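De novo designed switch protein caging a hemagglutinin binder (sCageHA267_1S) (Synthetic construct, PDB 7CBC) cages a hemagglutinin-binding segment against a designed six-helix bundle, probably as a switch for use in a modular biosensor. Local coordinates at residues 35-38 with 39-43; 101-104 with 105-108; 262-265 with 266-269; 285-289 with 290-294. One frame throughout, in Å; residues are numbered along the deposited sequence.

In the fold
Three of the four contacts lie on long helices of the bundle, and the last lies in the compact helical part at the C-terminal end of the chain; they follow one another in series. Contact 1 sits on helix 3-46 and contact 2 on helix 99-142, on opposite sides of the chain's centre with their own centres about 47 Å apart. Contact 3 closes helix 245-268, its centre about 21 Å from that of contact 1. Contact 4 starts helix 289-298, and its nearest atoms come within about 9 Å of contact 2. The C-terminal helices, probably the caged binder, lie back along the bundle, where Tyr287 meets Arg6 near the N-terminal end of helix 3-46.

Contact 1. Residues 35-38 with 39-43; sequences ELNL and ELVYL
With CG1 trans to the backbone N (chi1 171°), Val41 turns its other methyl, CG2, back over the preceding turn, where it meets Asn37. Asn37 has its CG trans to N as well (chi1 -170°), which carries the amide up the same flank of the helix. CG2 of Val41 lies 3.3 Å from the carbonyl O of Asn37 and 4.0 Å from its ND2, the two side chains crossing at a slant. On another flank, CG of Glu39 rests 3.2 Å from Glu35 O, and the chain then bends and leads its carboxylate away. The carboxylates of Glu35 and Glu39 remain apart, OE2 to OE2 5.9 Å, and Glu35 is paired through OE1 with Arg32, which probably eases the like charges. The backbone holds the turn with four bonds, the shortest from Leu40 N to Leu36 O at 2.8 Å; that from Val41 N to Asn37 O is 2.9 Å and close to straight at 168°. Asn37 and Val41 face inward, Asn37 meeting Asn133 and Asn232 while Val41 meets Val137 and Leu235. Leu38 reaches both Leu235 of helix 195-239 and Lys256 of helix 245-268. The i to i+4 bonds are those of any alpha helix; a buried asparagine meeting asparagines of two other helices, beside aliphatic packing, fits the interior of a designed helical bundle.

Contact 2. Residues 101-104 with 105-108; sequences AKLL and LKAI
This is a local contact along one turn near the start of helix 99-142, largely buried, where the helix packs among its neighbours in the bundle. Its one polar link between side chain and backbone runs through a water: the molecule donates to Leu103 O at 2.9 Å and accepts from Lys106 NZ, also at 2.9 Å. Lys106 reaches it because its chain, extended as far as CD, folds at chi3 (74°) and again at chi4 (76°), bringing the ammonium round to the water beside Leu103 O; its pair with Glu110 is long and weak. Its CE comes alongside the methyl CD1 of Leu103, 4.3 Å away. Leu103 O therefore serves two donors, the water and Ala107 N, the latter at 3.0 Å. On another flank Ile108 sets CG1 beside its own backbone N (chi1 -65°), and this carbon lies 3.4 Å from Leu104 O, the acceptor for Ile108 N. The CB of Ala107 meets that same oxygen at 3.2 Å. Leucines spread to different neighbours: Leu103 to Leu188 and Ile189, Leu104 to Leu8 and Leu203, Leu105 to Ala89. Such an amphipathic turn, aliphatic toward several helices with lysines on its exposed flank, is typical of a multihelix bundle.

Contact 3. Residues 262-265 with 266-269; sequences IVED and AERG
Asp265 and Arg268 lie side by side and point the same way, yet their flat ends are turned well out of line, the carboxylate and guanidinium planes 67° apart. One atom of each makes the salt bridge: Arg268 NH2 reaches Asp265 OD1 at 3.4 Å, a weak bond with an N-H...O angle of 131°. The bend of Arg268 at chi3 (-76°) swings the guanidinium back toward the aspartate, while its CG passes 3.5 Å from Glu264 O, the acceptor for Arg268 N. This i to i+3 pair belongs to the C-terminal end of helix 245-268, one of the helices of the six-helix bundle. Thr272 OG1 bonds to the carbonyl oxygens of Arg268 and Gly269.

Glu264 and Glu267 run obliquely past one another with their carboxylate planes nearly parallel, and OE2 of Glu267 approaches the CG of Glu264 at 3.9 Å. Their charged ends stay apart, Glu264 OE1 to Glu267 OE2 being 5.7 Å, consistent with their like charges. Glu267 also slants across Val263, its OE1 lying 4.0 Å from the CG1 methyl. In the backbone, Val263 O accepts from Glu267 N at 2.9 Å and, weakly, from Ala266 N. Ala266 and Glu267 touch Leu27 of helix 3-46, whereas Ile262 packs on helix 195-239, against Leu228 and Leu231.

Contact 4. Residues 285-289 with 290-294; sequences FGYSE and EQIKE
A glutamine stands where a capping box often has a glutamate: the side chain of Gln291 turns back to the N-cap residue, its OE1 taking the backbone N-H of Ser288 at 2.7 Å with an almost straight angle of 173°. The box closes, weakly, from Gln291 N to Ser288 OG at 3.3 Å, opening helix 289-298 just after the Schellman motif at Gly286 ends helix 274-284. Ser288 OG sits between its own N and carbonyl carbon (chi1 66°), which aims it at the first turn. Gln291 lies across Tyr287 at about a right angle, its CB 3.5 Å from ring atom CD2, the amide and ring planes 62° apart. An alanine in place of Gln291 would leave the Ser288 N-H without this acceptor, and the turn into the helix would probably be less firmly fixed. Arg6 of the bundle makes a cation-pi contact with Tyr287, tying this corner to helix 3-46. At the side chain's root, Tyr287 CB packs on Ile292 CG1 at 3.4 Å, and Ile292 continues to Val310 and Leu313. A water joins the cap to Glu290, two residues on, 2.7 Å from Ser288 OG and donating to Glu290 OE1 at 2.9 Å.

Contact 1. Residues 35-38 with 39-43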
loop_
_atom_site.group_PDB
_atom_site.type_symbol
_atom_site.label_atom_id
_atom_site.label_comp_id
_atom_site.label_asym_id
_atom_site.label_seq_id
_atom_site.Cartn_x
_atom_site.Cartn_y
_atom_site.Cartn_z
ATOM N N GLU A 35 -4.052 15.528 -6.739
ATOM C CA GLU A 35 -3.708 16.615 -7.643
ATOM C C GLU A 35 -4.937 17.108 -8.399
ATOM O O GLU A 35 -5.131 18.321 -8.563
ATOM C CB GLU A 35 -2.615 16.135 -8.600
ATOM C CG GLU A 35 -1.946 17.236 -9.369
ATOM C CD GLU A 35 -0.747 16.761 -10.155
ATOM O OE1 GLU A 35 -0.306 15.587 -9.972
ATOM O OE2 GLU A 35 -0.245 17.583 -10.955
ATOM N N LEU A 36 -5.797 16.178 -8.830
ATOM C CA LEU A 36 -7.055 16.547 -9.476
ATOM C C LEU A 36 -8.007 17.231 -8.507
ATOM O O LEU A 36 -8.656 18.224 -8.858
ATOM C CB LEU A 36 -7.732 15.317 -10.075
ATOM C CG LEU A 36 -7.013 14.586 -11.194
ATOM C CD1 LEU A 36 -7.971 13.567 -11.795
ATOM C CD2 LEU A 36 -6.534 15.587 -12.248
ATOM N N ASN A 37 -8.150 16.687 -7.297
ATOM C CA ASN A 37 -9.085 17.295 -6.357
ATOM C C ASN A 37 -8.698 18.737 -6.047
ATOM O O ASN A 37 -9.561 19.626 -6.016
ATOM C CB ASN A 37 -9.179 16.471 -5.077
ATOM C CG ASN A 37 -10.311 16.932 -4.180
ATOM O OD1 ASN A 37 -11.475 16.575 -4.386
ATOM N ND2 ASN A 37 -9.981 17.744 -3.181
ATOM N N LEU A 38 -7.407 18.997 -5.830
ATOM C CA LEU A 38 -6.996 20.366 -5.545
ATOM C C LEU A 38 -7.303 21.276 -6.723
ATOM O O LEU A 38 -7.828 22.382 -6.543
ATOM C CB LEU A 38 -5.514 20.416 -5.190
ATOM C CG LEU A 38 -5.192 19.729 -3.859
ATOM C CD1 LEU A 38 -3.765 20.027 -3.451
ATOM C CD2 LEU A 38 -6.175 20.155 -2.765
ATOM N N GLU A 39 -7.001 20.814 -7.937
ATOM C CA GLU A 39 -7.307 21.584 -9.134
ATOM C C GLU A 39 -8.801 21.852 -9.259
ATOM O O GLU A 39 -9.211 22.950 -9.649
ATOM C CB GLU A 39 -6.798 20.848 -10.368
ATOM C CG GLU A 39 -5.292 20.824 -10.483
ATOM C CD GLU A 39 -4.793 21.875 -11.444
ATOM O OE1 GLU A 39 -5.546 22.218 -12.385
ATOM O OE2 GLU A 39 -3.656 22.363 -11.258
ATOM N N LEU A 40 -9.629 20.856 -8.945
ATOM C CA LEU A 40 -11.070 21.046 -9.051
ATOM C C LEU A 40 -11.571 22.072 -8.040
ATOM O O LEU A 40 -12.416 22.922 -8.364
ATOM C CB LEU A 40 -11.777 19.708 -8.863
ATOM C CG LEU A 40 -13.298 19.819 -8.848
ATOM C CD1 LEU A 40 -13.802 20.506 -10.126
ATOM C CD2 LEU A 40 -13.950 18.453 -8.641
ATOM N N VAL A 41 -11.068 22.007 -6.805
ATOM C CA VAL A 41 -11.437 23.016 -5.818
ATOM C C VAL A 41 -11.054 24.401 -6.314
ATOM O O VAL A 41 -11.827 25.360 -6.190
ATOM C CB VAL A 41 -10.779 22.708 -4.465
ATOM C CG1 VAL A 41 -10.988 23.869 -3.518
ATOM C CG2 VAL A 41 -11.362 21.449 -3.891
ATOM N N TYR A 42 -9.859 24.523 -6.902
ATOM C CA TYR A 42 -9.370 25.827 -7.329
ATOM C C TYR A 42 -10.264 26.422 -8.410
ATOM O O TYR A 42 -10.510 27.635 -8.426
ATOM C CB TYR A 42 -7.923 25.711 -7.815
ATOM C CG TYR A 42 -7.250 27.049 -8.061
ATOM C CD1 TYR A 42 -6.365 27.589 -7.132
ATOM C CD2 TYR A 42 -7.499 27.772 -9.218
ATOM C CE1 TYR A 42 -5.750 28.819 -7.351
ATOM C CE2 TYR A 42 -6.901 28.996 -9.437
ATOM C CZ TYR A 42 -6.019 29.514 -8.514
ATOM O OH TYR A 42 -5.422 30.737 -8.757
ATOM N N LEU A 43 -10.769 25.584 -9.316
ATOM C CA LEU A 43 -11.627 26.086 -10.376
ATOM C C LEU A 43 -13.028 26.397 -9.876
ATOM O O LEU A 43 -13.679 27.307 -10.401
ATOM C CB LEU A 43 -11.684 25.082 -11.525
ATOM C CG LEU A 43 -11.127 25.656 -12.834
ATOM C CD1 LEU A 43 -11.399 24.705 -13.983
ATOM C CD2 LEU A 43 -11.696 27.056 -13.131
#

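Contact 2. Residues 101-104 with 105-108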
loop_
_atom_site.group_PDB
_atom_site.type_symbol
_atom_site.label_atom_id
_atom_site.label_comp_id
_atom_site.label_asym_id
_atom_site.label_seq_id
_atom_site.Cartn_x
_atom_site.Cartn_y
_atom_site.Cartn_z
ATOM N N ALA A 101 7.892 -28.061 3.416
ATOM C CA ALA A 101 7.938 -27.145 2.282
ATOM C C ALA A 101 6.536 -26.803 1.791
ATOM O O ALA A 101 6.233 -25.639 1.512
ATOM C CB ALA A 101 8.772 -27.753 1.153
ATOM N N LYS A 102 5.662 -27.810 1.675
ATOM C CA LYS A 102 4.311 -27.552 1.185
ATOM C C LYS A 102 3.508 -26.730 2.188
ATOM O O LYS A 102 2.685 -25.895 1.799
ATOM C CB LYS A 102 3.598 -28.874 0.872
ATOM C CG LYS A 102 4.191 -29.654 -0.309
ATOM C CD LYS A 102 3.637 -31.091 -0.407
ATOM C CE LYS A 102 2.169 -31.118 -0.856
ATOM N NZ LYS A 102 1.683 -32.501 -1.181
ATOM N N LEU A 103 3.731 -26.958 3.483
ATOM C CA LEU A 103 3.028 -26.205 4.514
ATOM C C LEU A 103 3.455 -24.741 4.522
ATOM O O LEU A 103 2.613 -23.829 4.578
ATOM C CB LEU A 103 3.297 -26.837 5.871
ATOM C CG LEU A 103 2.499 -26.279 7.034
ATOM C CD1 LEU A 103 1.044 -26.637 6.828
ATOM C CD2 LEU A 103 3.008 -26.857 8.339
ATOM N N LEU A 104 4.766 -24.495 4.501
ATOM C CA LEU A 104 5.245 -23.122 4.446
ATOM C C LEU A 104 4.698 -22.414 3.214
ATOM O O LEU A 104 4.167 -21.302 3.312
ATOM C CB LEU A 104 6.772 -23.108 4.471
ATOM C CG LEU A 104 7.307 -23.602 5.816
ATOM C CD1 LEU A 104 8.801 -23.918 5.785
ATOM C CD2 LEU A 104 6.989 -22.550 6.863
ATOM N N LEU A 105 4.752 -23.081 2.055
ATOM C CA LEU A 105 4.308 -22.459 0.814
ATOM C C LEU A 105 2.816 -22.157 0.833
ATOM O O LEU A 105 2.387 -21.106 0.341
ATOM C CB LEU A 105 4.649 -23.342 -0.380
ATOM C CG LEU A 105 4.312 -22.657 -1.707
ATOM C CD1 LEU A 105 5.271 -21.476 -1.972
ATOM C CD2 LEU A 105 4.311 -23.647 -2.872
ATOM N N LYS A 106 2.000 -23.060 1.380
ATOM C CA LYS A 106 0.584 -22.722 1.526
ATOM C C LYS A 106 0.410 -21.500 2.418
ATOM O O LYS A 106 -0.462 -20.653 2.175
ATOM C CB LYS A 106 -0.200 -23.912 2.074
ATOM C CG LYS A 106 -1.630 -23.581 2.515
ATOM C CD LYS A 106 -2.471 -24.853 2.745
ATOM C CE LYS A 106 -2.092 -25.600 4.038
ATOM N NZ LYS A 106 -2.611 -24.927 5.270
ATOM N N ALA A 107 1.241 -21.380 3.453
ATOM C CA ALA A 107 1.154 -20.205 4.306
ATOM C C ALA A 107 1.579 -18.956 3.557
ATOM O O ALA A 107 1.060 -17.872 3.825
ATOM C CB ALA A 107 2.006 -20.389 5.560
ATOM N N ILE A 108 2.508 -19.080 2.613
ATOM C CA ILE A 108 2.905 -17.910 1.841
ATOM C C ILE A 108 1.819 -17.542 0.843
ATOM O O ILE A 108 1.536 -16.357 0.620
ATOM C CB ILE A 108 4.250 -18.172 1.149
ATOM C CG1 ILE A 108 5.341 -18.354 2.183
ATOM C CG2 ILE A 108 4.636 -17.031 0.220
ATOM C CD1 ILE A 108 6.641 -18.597 1.525
HETATM O O HOH W 1 0.012 -23.941 5.904
#

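Contact 3. Residues 262-265 with 266-269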
loop_
_atom_site.group_PDB
_atom_site.type_symbol
_atom_site.label_atom_id
_atom_site.label_comp_id
_atom_site.label_asym_id
_atom_site.label_seq_id
_atom_site.Cartn_x
_atom_site.Cartn_y
_atom_site.Cartn_z
ATOM N N ILE A 262 2.829 15.313 2.695
ATOM C CA ILE A 262 2.218 14.078 3.169
ATOM C C ILE A 262 2.602 12.916 2.264
ATOM O O ILE A 262 3.066 11.865 2.732
ATOM C CB ILE A 262 0.693 14.259 3.267
ATOM C CG1 ILE A 262 0.336 15.024 4.547
ATOM C CG2 ILE A 262 -0.026 12.920 3.182
ATOM C CD1 ILE A 262 -0.941 15.862 4.436
ATOM N N VAL A 263 2.433 13.092 0.952
ATOM C CA VAL A 263 2.880 12.082 -0.001
ATOM C C VAL A 263 4.363 11.781 0.201
ATOM O O VAL A 263 4.794 10.615 0.188
ATOM C CB VAL A 263 2.578 12.549 -1.437
ATOM C CG1 VAL A 263 3.170 11.598 -2.454
ATOM C CG2 VAL A 263 1.077 12.682 -1.645
ATOM N N GLU A 264 5.165 12.830 0.411
ATOM C CA GLU A 264 6.591 12.648 0.657
ATOM C C GLU A 264 6.839 11.827 1.915
ATOM O O GLU A 264 7.732 10.971 1.936
ATOM C CB GLU A 264 7.284 14.003 0.772
ATOM C CG GLU A 264 7.655 14.664 -0.540
ATOM C CD GLU A 264 8.185 16.072 -0.316
ATOM O OE1 GLU A 264 8.028 16.931 -1.212
ATOM O OE2 GLU A 264 8.744 16.321 0.776
ATOM N N ASP A 265 6.075 12.089 2.986
ATOM C CA ASP A 265 6.213 11.283 4.196
ATOM C C ASP A 265 6.008 9.799 3.909
ATOM O O ASP A 265 6.670 8.952 4.524
ATOM C CB ASP A 265 5.230 11.750 5.260
ATOM C CG ASP A 265 5.648 13.057 5.917
ATOM O OD1 ASP A 265 6.635 13.695 5.470
ATOM O OD2 ASP A 265 4.980 13.432 6.903
ATOM N N ALA A 266 5.128 9.469 2.961
ATOM C CA ALA A 266 4.887 8.074 2.625
ATOM C C ALA A 266 5.966 7.511 1.694
ATOM O O ALA A 266 6.355 6.348 1.838
ATOM C CB ALA A 266 3.503 7.919 2.003
ATOM N N GLU A 267 6.458 8.323 0.746
ATOM C CA GLU A 267 7.518 7.887 -0.163
ATOM C C GLU A 267 8.768 7.478 0.604
ATOM O O GLU A 267 9.473 6.543 0.212
ATOM C CB GLU A 267 7.859 9.009 -1.158
ATOM C CG GLU A 267 7.004 9.050 -2.435
ATOM C CD GLU A 267 7.065 10.400 -3.159
ATOM O OE1 GLU A 267 6.574 10.496 -4.314
ATOM O OE2 GLU A 267 7.594 11.372 -2.568
ATOM N N ARG A 268 9.045 8.154 1.720
ATOM C CA ARG A 268 10.294 7.923 2.434
ATOM C C ARG A 268 10.304 6.583 3.172
ATOM O O ARG A 268 11.380 6.014 3.397
ATOM C CB ARG A 268 10.555 9.080 3.393
ATOM C CG ARG A 268 11.048 10.341 2.699
ATOM C CD ARG A 268 11.742 11.277 3.672
ATOM N NE ARG A 268 10.778 11.973 4.513
ATOM C CZ ARG A 268 10.438 11.592 5.741
ATOM N NH1 ARG A 268 10.997 10.515 6.273
ATOM N NH2 ARG A 268 9.541 12.295 6.433
ATOM N N GLY A 269 9.139 6.061 3.549
ATOM C CA GLY A 269 9.066 4.731 4.125
ATOM C C GLY A 269 8.945 3.691 3.030
ATOM O O GLY A 269 9.877 3.508 2.244
#

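Contact 4. Residues 285-289 with 290-294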
loop_
_atom_site.group_PDB
_atom_site.type_symbol
_atom_site.label_atom_id
_atom_site.label_comp_id
_atom_site.label_asym_id
_atom_site.label_seq_id
_atom_site.Cartn_x
_atom_site.Cartn_y
_atom_site.Cartn_z
ATOM N N PHE A 285 20.246 -17.030 8.063
ATOM C CA PHE A 285 20.222 -18.384 7.532
ATOM C C PHE A 285 21.585 -18.864 7.034
ATOM O O PHE A 285 21.668 -19.979 6.522
ATOM C CB PHE A 285 19.194 -18.494 6.403
ATOM C CG PHE A 285 17.769 -18.429 6.872
ATOM C CD1 PHE A 285 17.202 -19.498 7.551
ATOM C CD2 PHE A 285 16.997 -17.310 6.631
ATOM C CE1 PHE A 285 15.897 -19.460 7.984
ATOM C CE2 PHE A 285 15.676 -17.262 7.069
ATOM C CZ PHE A 285 15.132 -18.348 7.754
ATOM N N GLY A 286 22.644 -18.065 7.150
ATOM C CA GLY A 286 23.969 -18.527 6.782
ATOM C C GLY A 286 24.372 -18.330 5.335
ATOM O O GLY A 286 25.352 -18.949 4.889
ATOM N N TYR A 287 23.648 -17.503 4.588
ATOM C CA TYR A 287 24.017 -17.176 3.217
ATOM C C TYR A 287 25.398 -16.528 3.169
ATOM O O TYR A 287 25.775 -15.762 4.060
ATOM C CB TYR A 287 22.999 -16.196 2.606
ATOM C CG TYR A 287 21.704 -16.791 2.066
ATOM C CD1 TYR A 287 20.889 -17.602 2.855
ATOM C CD2 TYR A 287 21.286 -16.513 0.768
ATOM C CE1 TYR A 287 19.689 -18.130 2.348
ATOM C CE2 TYR A 287 20.099 -17.037 0.251
ATOM C CZ TYR A 287 19.300 -17.834 1.039
ATOM O OH TYR A 287 18.118 -18.327 0.513
ATOM N N SER A 288 26.138 -16.818 2.098
ATOM C CA SER A 288 27.350 -16.088 1.758
ATOM C C SER A 288 26.995 -14.790 1.038
ATOM O O SER A 288 25.877 -14.613 0.551
ATOM C CB SER A 288 28.247 -16.928 0.862
ATOM O OG SER A 288 27.617 -17.133 -0.394
ATOM N N GLU A 289 27.975 -13.884 0.940
ATOM C CA GLU A 289 27.716 -12.587 0.315
ATOM C C GLU A 289 27.222 -12.742 -1.118
ATOM O O GLU A 289 26.267 -12.069 -1.528
ATOM C CB GLU A 289 28.967 -11.720 0.354
ATOM C CG GLU A 289 29.366 -11.313 1.762
ATOM C CD GLU A 289 30.305 -10.127 1.772
ATOM O OE1 GLU A 289 30.722 -9.689 0.677
ATOM O OE2 GLU A 289 30.620 -9.629 2.873
ATOM N N GLU A 290 27.851 -13.630 -1.890
ATOM C CA GLU A 290 27.373 -13.907 -3.241
ATOM C C GLU A 290 25.932 -14.395 -3.213
ATOM O O GLU A 290 25.119 -14.012 -4.061
ATOM C CB GLU A 290 28.279 -14.942 -3.922
ATOM C CG GLU A 290 29.760 -14.754 -3.635
ATOM C CD GLU A 290 30.246 -15.524 -2.402
ATOM O OE1 GLU A 290 30.550 -16.738 -2.526
ATOM O OE2 GLU A 290 30.331 -14.917 -1.310
ATOM N N GLN A 291 25.590 -15.225 -2.228
ATOM C CA GLN A 291 24.228 -15.733 -2.145
ATOM C C GLN A 291 23.252 -14.644 -1.725
ATOM O O GLN A 291 22.101 -14.633 -2.174
ATOM C CB GLN A 291 24.173 -16.909 -1.180
ATOM C CG GLN A 291 24.858 -18.124 -1.713
ATOM C CD GLN A 291 25.069 -19.166 -0.643
ATOM O OE1 GLN A 291 25.165 -18.848 0.549
ATOM N NE2 GLN A 291 25.099 -20.422 -1.052
ATOM N N ILE A 292 23.688 -13.728 -0.859
ATOM C CA ILE A 292 22.829 -12.617 -0.471
ATOM C C ILE A 292 22.632 -11.660 -1.639
ATOM O O ILE A 292 21.514 -11.193 -1.895
ATOM C CB ILE A 292 23.407 -11.908 0.763
ATOM C CG1 ILE A 292 23.282 -12.826 1.972
ATOM C CG2 ILE A 292 22.665 -10.613 1.025
ATOM C CD1 ILE A 292 23.976 -12.332 3.192
ATOM N N LYS A 293 23.705 -11.359 -2.377
ATOM C CA LYS A 293 23.547 -10.446 -3.505
ATOM C C LYS A 293 22.697 -11.064 -4.612
ATOM O O LYS A 293 21.954 -10.345 -5.291
ATOM C CB LYS A 293 24.916 -10.013 -4.035
ATOM C CG LYS A 293 25.732 -9.217 -3.012
ATOM C CD LYS A 293 26.813 -8.358 -3.665
ATOM C CE LYS A 293 26.350 -6.910 -3.853
ATOM N NZ LYS A 293 25.622 -6.678 -5.131
ATOM N N GLU A 294 22.771 -12.388 -4.799
ATOM C CA GLU A 294 21.887 -13.036 -5.762
ATOM C C GLU A 294 20.443 -12.995 -5.281
ATOM O O GLU A 294 19.511 -12.858 -6.085
ATOM C CB GLU A 294 22.332 -14.481 -6.005
ATOM C CG GLU A 294 21.666 -15.142 -7.217
ATOM C CD GLU A 294 21.573 -16.658 -7.099
ATOM O OE1 GLU A 294 22.463 -17.269 -6.463
ATOM O OE2 GLU A 294 20.605 -17.240 -7.647
HETATM O O HOH W 2 28.645 -18.913 -2.181
#